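Local coordinates for protein putative deoxyribonuclease yjjV (Escherichia coli, PDB 1ZZM) that is a zinc-binding, TatD-type member of the metallo-dependent hydrolases that probably hydrolyses ester bonds, perhaps in nucleic acids, at residues F109-Q112 and Q113-L116; L120-A123 and K124-L128; H138-L141 and A142-L145; G161-Q164 and Q165-F169. One frame throughout, in Å; residues are numbered along the deposited sequence.

All four contacts are local: each pairs consecutive segments, so none encloses a loop and none nests in or crosses another. Along the chain, contact 1 forms the first two turns of helix 109-125 and contact 2 its last turns and the bend towards strand 130-135. Contact 3 opens helix 138-148, which follows that strand, and contact 4 begins helix 163-171 after strand 154-156. These three helices are successive members of the outer layer of the TIM-barrel fold. Contacts 1 and 3 meet through Gln113 and His144 and through Leu116 and Leu141. Contacts 3 and 4 meet through Asp139 and Gln165 and through Ala142 and Arg168. Contact 4 touches neither contact 1 nor contact 2.

Contact 1: residues F109-Q112 and Q113-L116; sequences FERQ and QWLL
In the beta-alpha-beta unit of strand 95-101, helix 109-125 and strand 130-135, the first turns of the helix are marked by Gln113 folding back over Phe109. Phe109 O accepts twice from this one residue: Gln113 N makes the ordinary helical bond at 3.0 Å, and Gln113 NE2 adds a second at 3.2 Å. The two donors reach the oxygen from opposite faces of the carbonyl plane; NE2 stands well above it and so is not aimed at a lone pair. The same amide stacks on the ring of Phe109, its plane 29° from that of the ring and NE2 3.3 Å above the face, offset toward the rim. Phe109 offers that face because its CG lies anti to the backbone N (chi1 -159°). Gln113 NE2 also gives a hydrogen to a water at 2.7 Å, which in turn donates to Glu110 OE2, while Gln113 OE1 bonds His144 on helix 138-148. The amide is thus fixed at both ends. On another side of the helix, the extended chain of Arg111 runs alongside Trp114 with guanidinium and indole planes 19° apart, and Arg111 NH2 bonds the carbonyl of His73. Gln112 heads away to bond Pro107 O and Asp101 N, and lines the pocket that holds a polyethylene glycol molecule, probably from the crystallisation liquor. Arg111 NH1 lies 3.7 Å from both CE3 and CZ3 of Trp114.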
# COMPACT_ATOMS: atom_id res chain seq x y z
N PHE A 109 -10.11 1.73 19.04
CA PHE A 109 -10.50 0.75 18.02
C PHE A 109 -11.91 0.87 17.46
O PHE A 109 -12.10 0.66 16.26
CB PHE A 109 -10.23 -0.66 18.57
CG PHE A 109 -10.10 -1.72 17.50
CD1 PHE A 109 -9.38 -1.47 16.35
CD2 PHE A 109 -10.69 -2.97 17.68
CE1 PHE A 109 -9.26 -2.47 15.36
CE2 PHE A 109 -10.57 -3.97 16.70
CZ PHE A 109 -9.85 -3.71 15.54
N GLU A 110 -12.90 1.17 18.29
CA GLU A 110 -14.27 1.32 17.76
C GLU A 110 -14.33 2.50 16.79
O GLU A 110 -14.94 2.38 15.71
CB GLU A 110 -15.30 1.54 18.90
CG GLU A 110 -15.53 0.32 19.78
CD GLU A 110 -16.32 -0.79 19.08
OE1 GLU A 110 -17.14 -0.48 18.19
OE2 GLU A 110 -16.12 -1.97 19.42
N ARG A 111 -13.74 3.63 17.15
CA ARG A 111 -13.74 4.76 16.23
C ARG A 111 -12.93 4.41 14.98
O ARG A 111 -13.28 4.85 13.90
CB ARG A 111 -13.16 6.04 16.84
CG ARG A 111 -13.16 7.20 15.82
CD ARG A 111 -13.13 8.56 16.48
NE ARG A 111 -12.98 9.67 15.52
CZ ARG A 111 -13.94 10.13 14.72
NH1 ARG A 111 -15.15 9.59 14.73
NH2 ARG A 111 -13.70 11.18 13.94
N GLN A 112 -11.83 3.65 15.12
CA GLN A 112 -11.06 3.28 13.92
C GLN A 112 -11.96 2.52 12.95
O GLN A 112 -11.89 2.71 11.72
CB GLN A 112 -9.90 2.34 14.24
CG GLN A 112 -8.70 3.00 14.92
CD GLN A 112 -7.50 2.07 14.93
OE1 GLN A 112 -7.26 1.36 13.95
NE2 GLN A 112 -6.73 2.09 16.02
N GLN A 113 -12.76 1.60 13.50
CA GLN A 113 -13.64 0.81 12.63
C GLN A 113 -14.74 1.63 11.99
O GLN A 113 -15.12 1.39 10.84
CB GLN A 113 -14.23 -0.35 13.39
CG GLN A 113 -13.13 -1.33 13.78
CD GLN A 113 -13.61 -2.41 14.69
OE1 GLN A 113 -14.15 -3.42 14.25
NE2 GLN A 113 -13.44 -2.19 15.99
N TRP A 114 -15.28 2.59 12.73
CA TRP A 114 -16.35 3.41 12.12
C TRP A 114 -15.73 4.20 10.96
O TRP A 114 -16.31 4.32 9.87
CB TRP A 114 -16.92 4.40 13.15
CG TRP A 114 -17.93 5.31 12.57
CD1 TRP A 114 -19.25 5.03 12.36
CD2 TRP A 114 -17.72 6.64 12.09
NE1 TRP A 114 -19.88 6.11 11.78
CE2 TRP A 114 -18.96 7.11 11.60
CE3 TRP A 114 -16.60 7.48 12.04
CZ2 TRP A 114 -19.11 8.40 11.06
CZ3 TRP A 114 -16.76 8.75 11.49
CH2 TRP A 114 -18.01 9.20 11.01
N LEU A 115 -14.54 4.74 11.21
CA LEU A 115 -13.87 5.54 10.20
C LEU A 115 -13.51 4.71 8.97
O LEU A 115 -13.64 5.17 7.83
CB LEU A 115 -12.61 6.21 10.77
CG LEU A 115 -11.83 7.08 9.78
CD1 LEU A 115 -12.77 8.12 9.20
CD2 LEU A 115 -10.66 7.78 10.50
N LEU A 116 -13.03 3.50 9.20
CA LEU A 116 -12.74 2.61 8.07
C LEU A 116 -14.01 2.36 7.25
O LEU A 116 -13.99 2.44 6.03
CB LEU A 116 -12.22 1.26 8.57
CG LEU A 116 -12.08 0.14 7.54
CD1 LEU A 116 -10.95 0.50 6.53
CD2 LEU A 116 -11.81 -1.17 8.24
O HOH W 1 -14.22 -3.95 17.91

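Contact 2: residues L120-A123 and K124-L128; sequences LKLA and KRYDL
Ala123 O accepts a nearly straight hydrogen bond from Leu128 N (2.9 Å, 166° at the hydrogen), the long backbone bond of a Schellman motif that ends helix 109-125. Asp127, with positive phi (57°), is the C-prime residue; its N makes the motif's shorter bond to Lys124 O, weak at 3.3 Å. The turn brings Leu128 back beside the helix, with Ala123 CB 3.4 Å from Leu128 O. One residue earlier, Leu122 O takes the amide of Tyr126 at 2.9 Å and also lies close to the ring edge, 3.3 Å from Tyr126 CD2. Leu122 and Tyr126 run side by side in the same direction, and Leu122 CD2 meets the ring in its plane, 3.9 Å from CE2. Arg125 reaches out extended beside the tyrosine: its CG sits over one ring face and its guanidinium spreads with one face over Tyr126 OH. That hydroxyl is bonded to Glu86 and Gln82, tying the helix end to helix 75-87, on which Leu122 also packs. Beneath, Leu120 and Ala123 rest on strands 95-101 and 130-135, and Lys124 NZ reaches the carbonyl of His148 at the end of helix 138-148.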
# COMPACT_ATOMS: atom_id res chain seq x y z
N LEU A 120 -14.80 2.93 3.34
CA LEU A 120 -15.12 1.80 2.49
C LEU A 120 -16.37 2.18 1.70
O LEU A 120 -16.52 1.81 0.53
CB LEU A 120 -15.33 0.52 3.32
CG LEU A 120 -14.03 -0.09 3.91
CD1 LEU A 120 -14.36 -1.38 4.64
CD2 LEU A 120 -13.00 -0.39 2.80
N LYS A 121 -17.29 2.92 2.32
CA LYS A 121 -18.48 3.34 1.60
C LYS A 121 -18.10 4.27 0.44
O LYS A 121 -18.71 4.18 -0.63
CB LYS A 121 -19.48 4.05 2.53
CG LYS A 121 -20.15 3.14 3.53
CD LYS A 121 -21.24 3.90 4.29
CE LYS A 121 -22.26 2.92 4.90
NZ LYS A 121 -21.75 2.17 6.10
N LEU A 122 -17.12 5.15 0.65
CA LEU A 122 -16.69 6.06 -0.40
C LEU A 122 -16.03 5.33 -1.57
O LEU A 122 -16.26 5.66 -2.73
CB LEU A 122 -15.75 7.14 0.13
CG LEU A 122 -16.47 8.20 0.96
CD1 LEU A 122 -15.50 9.13 1.69
CD2 LEU A 122 -17.36 9.00 -0.00
N ALA A 123 -15.23 4.31 -1.25
CA ALA A 123 -14.57 3.54 -2.30
C ALA A 123 -15.66 2.88 -3.13
O ALA A 123 -15.53 2.81 -4.36
CB ALA A 123 -13.62 2.50 -1.70
N LYS A 124 -16.72 2.39 -2.49
CA LYS A 124 -17.80 1.76 -3.24
C LYS A 124 -18.53 2.76 -4.11
O LYS A 124 -18.82 2.48 -5.27
CB LYS A 124 -18.80 1.08 -2.30
CG LYS A 124 -18.30 -0.29 -1.85
CD LYS A 124 -19.00 -0.79 -0.58
CE LYS A 124 -20.38 -1.27 -0.85
NZ LYS A 124 -20.90 -1.90 0.41
N ARG A 125 -18.81 3.93 -3.54
CA ARG A 125 -19.52 4.97 -4.27
C ARG A 125 -18.76 5.43 -5.52
O ARG A 125 -19.34 5.64 -6.59
CB ARG A 125 -19.76 6.20 -3.36
CG ARG A 125 -20.46 7.34 -4.09
CD ARG A 125 -20.72 8.54 -3.19
NE ARG A 125 -21.23 9.68 -3.94
CZ ARG A 125 -21.48 10.87 -3.41
NH1 ARG A 125 -21.24 11.08 -2.12
NH2 ARG A 125 -21.98 11.84 -4.16
N TYR A 126 -17.46 5.60 -5.37
CA TYR A 126 -16.65 6.08 -6.48
C TYR A 126 -15.97 4.99 -7.30
O TYR A 126 -15.17 5.30 -8.17
CB TYR A 126 -15.65 7.10 -5.94
CG TYR A 126 -16.37 8.37 -5.51
CD1 TYR A 126 -16.89 9.24 -6.48
CD2 TYR A 126 -16.60 8.67 -4.16
CE1 TYR A 126 -17.64 10.36 -6.12
CE2 TYR A 126 -17.37 9.82 -3.79
CZ TYR A 126 -17.87 10.65 -4.79
OH TYR A 126 -18.59 11.79 -4.49
N ASP A 127 -16.30 3.73 -6.98
CA ASP A 127 -15.78 2.56 -7.70
C ASP A 127 -14.26 2.52 -7.70
O ASP A 127 -13.63 2.50 -8.76
CB ASP A 127 -16.35 2.61 -9.14
CG ASP A 127 -16.21 1.28 -9.92
OD1 ASP A 127 -16.17 0.20 -9.31
OD2 ASP A 127 -16.14 1.34 -11.17
N LEU A 128 -13.66 2.51 -6.52
CA LEU A 128 -12.20 2.49 -6.40
C LEU A 128 -11.73 1.40 -5.47
O LEU A 128 -12.47 1.02 -4.57
CB LEU A 128 -11.69 3.81 -5.80
CG LEU A 128 -11.86 5.04 -6.70
CD1 LEU A 128 -11.69 6.35 -5.90
CD2 LEU A 128 -10.82 4.92 -7.78

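Contact 3: residues H138-L141 and A142-L145; sequences HDKL and AMHL. With ZN (zinc ion), chain D.
Residues His138 to Leu145 form two regular turns of helix 138-148, each amide from Ala142 to Leu145 bonding the carbonyl four residues back, the bonds ranging from 2.9 Å, Leu145 N to Leu141 O, up to 3.2 Å, His144 N to Lys140 O. His144 is a metal ligand: its ND1 binds a zinc ion at 2.2 Å, the other ligands being Asp117 and His148, at a site distinct from the two-metal centre inside the barrel. On the far edge of the ring NE2 is held by Gln113, so the imidazole is pinned at both nitrogens and cannot readily turn. The methyl CE of Met143, brought round by the bend at chi3 (69°), lies 3.4 Å above the plane of this ring, offset toward the rim. The same methyl also meets Lys140 CD at 3.9 Å, the two chains lying alongside and pointing the same way. On the inner side Leu141 and Leu145 cross, with Leu141 CG 3.9 Å from Leu145 CD1, and Leu145 CG sits 3.2 Å from Leu141 O. Cutting Leu145 back to an alanine removes CG and both methyls and would probably open a gap between Leu141, Leu132 and Phe169. Leu145 and Leu141 face strand 130-135 and Phe169 of helix 163-171, Ala142 packs on that same helix, and Lys140 and Leu141 lean on helix 109-125.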
# COMPACT_ATOMS: atom_id res chain seq x y z
N HIS A 138 -5.75 -8.19 11.50
CA HIS A 138 -6.16 -8.91 10.28
C HIS A 138 -7.55 -9.57 10.30
O HIS A 138 -8.29 -9.49 9.32
CB HIS A 138 -5.11 -9.96 9.90
CG HIS A 138 -3.81 -9.35 9.49
ND1 HIS A 138 -2.60 -10.01 9.64
CD2 HIS A 138 -3.52 -8.13 8.99
CE1 HIS A 138 -1.62 -9.20 9.26
NE2 HIS A 138 -2.15 -8.06 8.86
N ASP A 139 -7.87 -10.24 11.41
CA ASP A 139 -9.15 -10.91 11.53
C ASP A 139 -10.32 -9.91 11.47
O ASP A 139 -11.27 -10.11 10.74
CB ASP A 139 -9.20 -11.70 12.85
CG ASP A 139 -8.16 -12.81 12.91
OD1 ASP A 139 -7.55 -13.18 11.87
OD2 ASP A 139 -7.93 -13.33 14.02
N LYS A 140 -10.22 -8.83 12.23
CA LYS A 140 -11.26 -7.81 12.25
C LYS A 140 -11.38 -7.14 10.90
O LYS A 140 -12.48 -6.94 10.41
CB LYS A 140 -10.96 -6.77 13.33
CG LYS A 140 -11.39 -7.20 14.73
CD LYS A 140 -12.92 -7.32 14.79
CE LYS A 140 -13.43 -7.52 16.20
NZ LYS A 140 -14.90 -7.80 16.20
N LEU A 141 -10.24 -6.83 10.28
CA LEU A 141 -10.28 -6.16 8.98
C LEU A 141 -10.97 -7.09 7.99
O LEU A 141 -11.83 -6.65 7.24
CB LEU A 141 -8.86 -5.83 8.49
CG LEU A 141 -8.83 -5.24 7.07
CD1 LEU A 141 -9.66 -3.96 7.05
CD2 LEU A 141 -7.40 -4.96 6.63
N ALA A 142 -10.62 -8.37 8.01
CA ALA A 142 -11.26 -9.33 7.10
C ALA A 142 -12.78 -9.40 7.34
O ALA A 142 -13.57 -9.56 6.39
CB ALA A 142 -10.65 -10.72 7.28
N MET A 143 -13.19 -9.31 8.60
CA MET A 143 -14.61 -9.35 8.91
C MET A 143 -15.36 -8.20 8.21
O MET A 143 -16.42 -8.42 7.61
CB MET A 143 -14.81 -9.26 10.43
CG MET A 143 -16.27 -9.24 10.87
SD MET A 143 -16.38 -8.61 12.60
CE MET A 143 -15.91 -6.84 12.33
N HIS A 144 -14.79 -6.99 8.26
CA HIS A 144 -15.39 -5.82 7.61
C HIS A 144 -15.32 -5.97 6.08
O HIS A 144 -16.30 -5.69 5.39
CB HIS A 144 -14.66 -4.50 8.01
CG HIS A 144 -14.90 -4.07 9.44
ND1 HIS A 144 -16.11 -3.58 9.88
CD2 HIS A 144 -14.11 -4.13 10.54
CE1 HIS A 144 -16.06 -3.36 11.18
NE2 HIS A 144 -14.85 -3.69 11.61
N LEU A 145 -14.18 -6.41 5.53
CA LEU A 145 -14.12 -6.55 4.06
C LEU A 145 -15.17 -7.54 3.55
O LEU A 145 -15.81 -7.32 2.51
CB LEU A 145 -12.74 -7.01 3.61
CG LEU A 145 -11.60 -6.07 4.08
CD1 LEU A 145 -10.24 -6.66 3.67
CD2 LEU A 145 -11.77 -4.68 3.49
ZN ZN D . -17.79 -2.74 8.81

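Contact 4: residues G161-Q164 and Q165-F169; sequences GSLQ and QAERF
Gln165 CG stands beside its own backbone N (chi1 -69°) and the chain runs extended beyond it, which swings the amide back past Ser162. There OE1 accepts from Ser162 N at 3.0 Å, in an almost straight bond (174°). Ser162 answers in kind: with chi1 at 73° its OG sits between backbone N and carbonyl carbon and accepts from Gln165 N at 3.1 Å. The reciprocal pair is a capping box, Ser162 being the N-cap of helix 163-171, the helix of the beta-alpha-beta unit between strands 154-156 and 175-178. Gly161 precedes it in an extended conformation open only to glycine; a CB there would also strike Gln165 OE1. The other end of the amide, NE2, bonds Asp139 on helix 138-148, and OE1 has a further, weak bond to His138. With an alanine at Gln165, Ser162 N would probably lose its acceptor and Asp139 its link to this helix. Further round, Leu163 and Glu167 cross, the leucine's CG 3.7 Å from Glu167 CD, so the carboxylate end lies over an aliphatic branch. Gln164 runs beside the extended Arg168, whose NE lies against the methyl of Ala142 on helix 138-148. Arg168 NH1 donates to a water at 2.8 Å, and that water lies 3.1 Å from Gln164 OE1.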
# COMPACT_ATOMS: atom_id res chain seq x y z
N GLY A 161 1.98 -11.77 8.88
CA GLY A 161 0.99 -12.51 9.64
C GLY A 161 0.96 -13.95 9.23
O GLY A 161 1.89 -14.41 8.62
N SER A 162 -0.13 -14.64 9.56
CA SER A 162 -0.26 -16.06 9.28
C SER A 162 -0.76 -16.40 7.88
O SER A 162 -1.34 -15.58 7.16
CB SER A 162 -1.21 -16.70 10.30
OG SER A 162 -2.56 -16.33 10.03
N LEU A 163 -0.53 -17.64 7.50
CA LEU A 163 -0.99 -18.09 6.20
C LEU A 163 -2.51 -18.00 6.16
O LEU A 163 -3.09 -17.59 5.15
CB LEU A 163 -0.55 -19.53 5.97
CG LEU A 163 -0.93 -20.12 4.62
CD1 LEU A 163 -0.38 -19.26 3.56
CD2 LEU A 163 -0.36 -21.53 4.49
N GLN A 164 -3.18 -18.42 7.23
CA GLN A 164 -4.66 -18.34 7.21
C GLN A 164 -5.14 -16.90 7.02
O GLN A 164 -6.11 -16.65 6.30
CB GLN A 164 -5.28 -18.96 8.48
CG GLN A 164 -6.80 -18.71 8.61
CD GLN A 164 -7.12 -17.38 9.29
OE1 GLN A 164 -8.10 -16.71 8.95
NE2 GLN A 164 -6.30 -17.01 10.24
N GLN A 165 -4.46 -15.94 7.64
CA GLN A 165 -4.91 -14.56 7.49
C GLN A 165 -4.72 -14.07 6.07
O GLN A 165 -5.60 -13.40 5.53
CB GLN A 165 -4.16 -13.66 8.48
CG GLN A 165 -4.60 -13.94 9.91
CD GLN A 165 -3.73 -13.25 10.92
OE1 GLN A 165 -2.49 -13.12 10.74
NE2 GLN A 165 -4.36 -12.81 12.03
N ALA A 166 -3.58 -14.42 5.46
CA ALA A 166 -3.33 -14.03 4.07
C ALA A 166 -4.32 -14.67 3.13
O ALA A 166 -4.91 -13.99 2.29
CB ALA A 166 -1.91 -14.40 3.66
N GLU A 167 -4.51 -15.98 3.26
CA GLU A 167 -5.44 -16.70 2.39
C GLU A 167 -6.85 -16.16 2.52
O GLU A 167 -7.56 -16.06 1.53
CB GLU A 167 -5.41 -18.20 2.67
CG GLU A 167 -4.05 -18.84 2.45
CD GLU A 167 -4.08 -20.36 2.60
OE1 GLU A 167 -4.82 -20.85 3.48
OE2 GLU A 167 -3.36 -21.05 1.85
N ARG A 168 -7.26 -15.78 3.73
CA ARG A 168 -8.61 -15.22 3.89
C ARG A 168 -8.74 -13.92 3.10
O ARG A 168 -9.78 -13.66 2.51
CB ARG A 168 -8.92 -14.95 5.35
CG ARG A 168 -10.36 -14.47 5.60
CD ARG A 168 -10.54 -14.29 7.10
NE ARG A 168 -11.86 -13.82 7.50
CZ ARG A 168 -12.18 -13.52 8.76
NH1 ARG A 168 -11.27 -13.64 9.72
NH2 ARG A 168 -13.39 -13.06 9.05
N PHE A 169 -7.70 -13.10 3.09
CA PHE A 169 -7.77 -11.85 2.32
C PHE A 169 -7.83 -12.18 0.82
O PHE A 169 -8.60 -11.59 0.06
CB PHE A 169 -6.53 -10.99 2.58
CG PHE A 169 -6.55 -10.26 3.91
CD1 PHE A 169 -7.70 -9.59 4.35
CD2 PHE A 169 -5.40 -10.23 4.72
CE1 PHE A 169 -7.70 -8.90 5.55
CE2 PHE A 169 -5.40 -9.53 5.92
CZ PHE A 169 -6.55 -8.87 6.34
O HOH W 2 -8.46 -13.67 9.48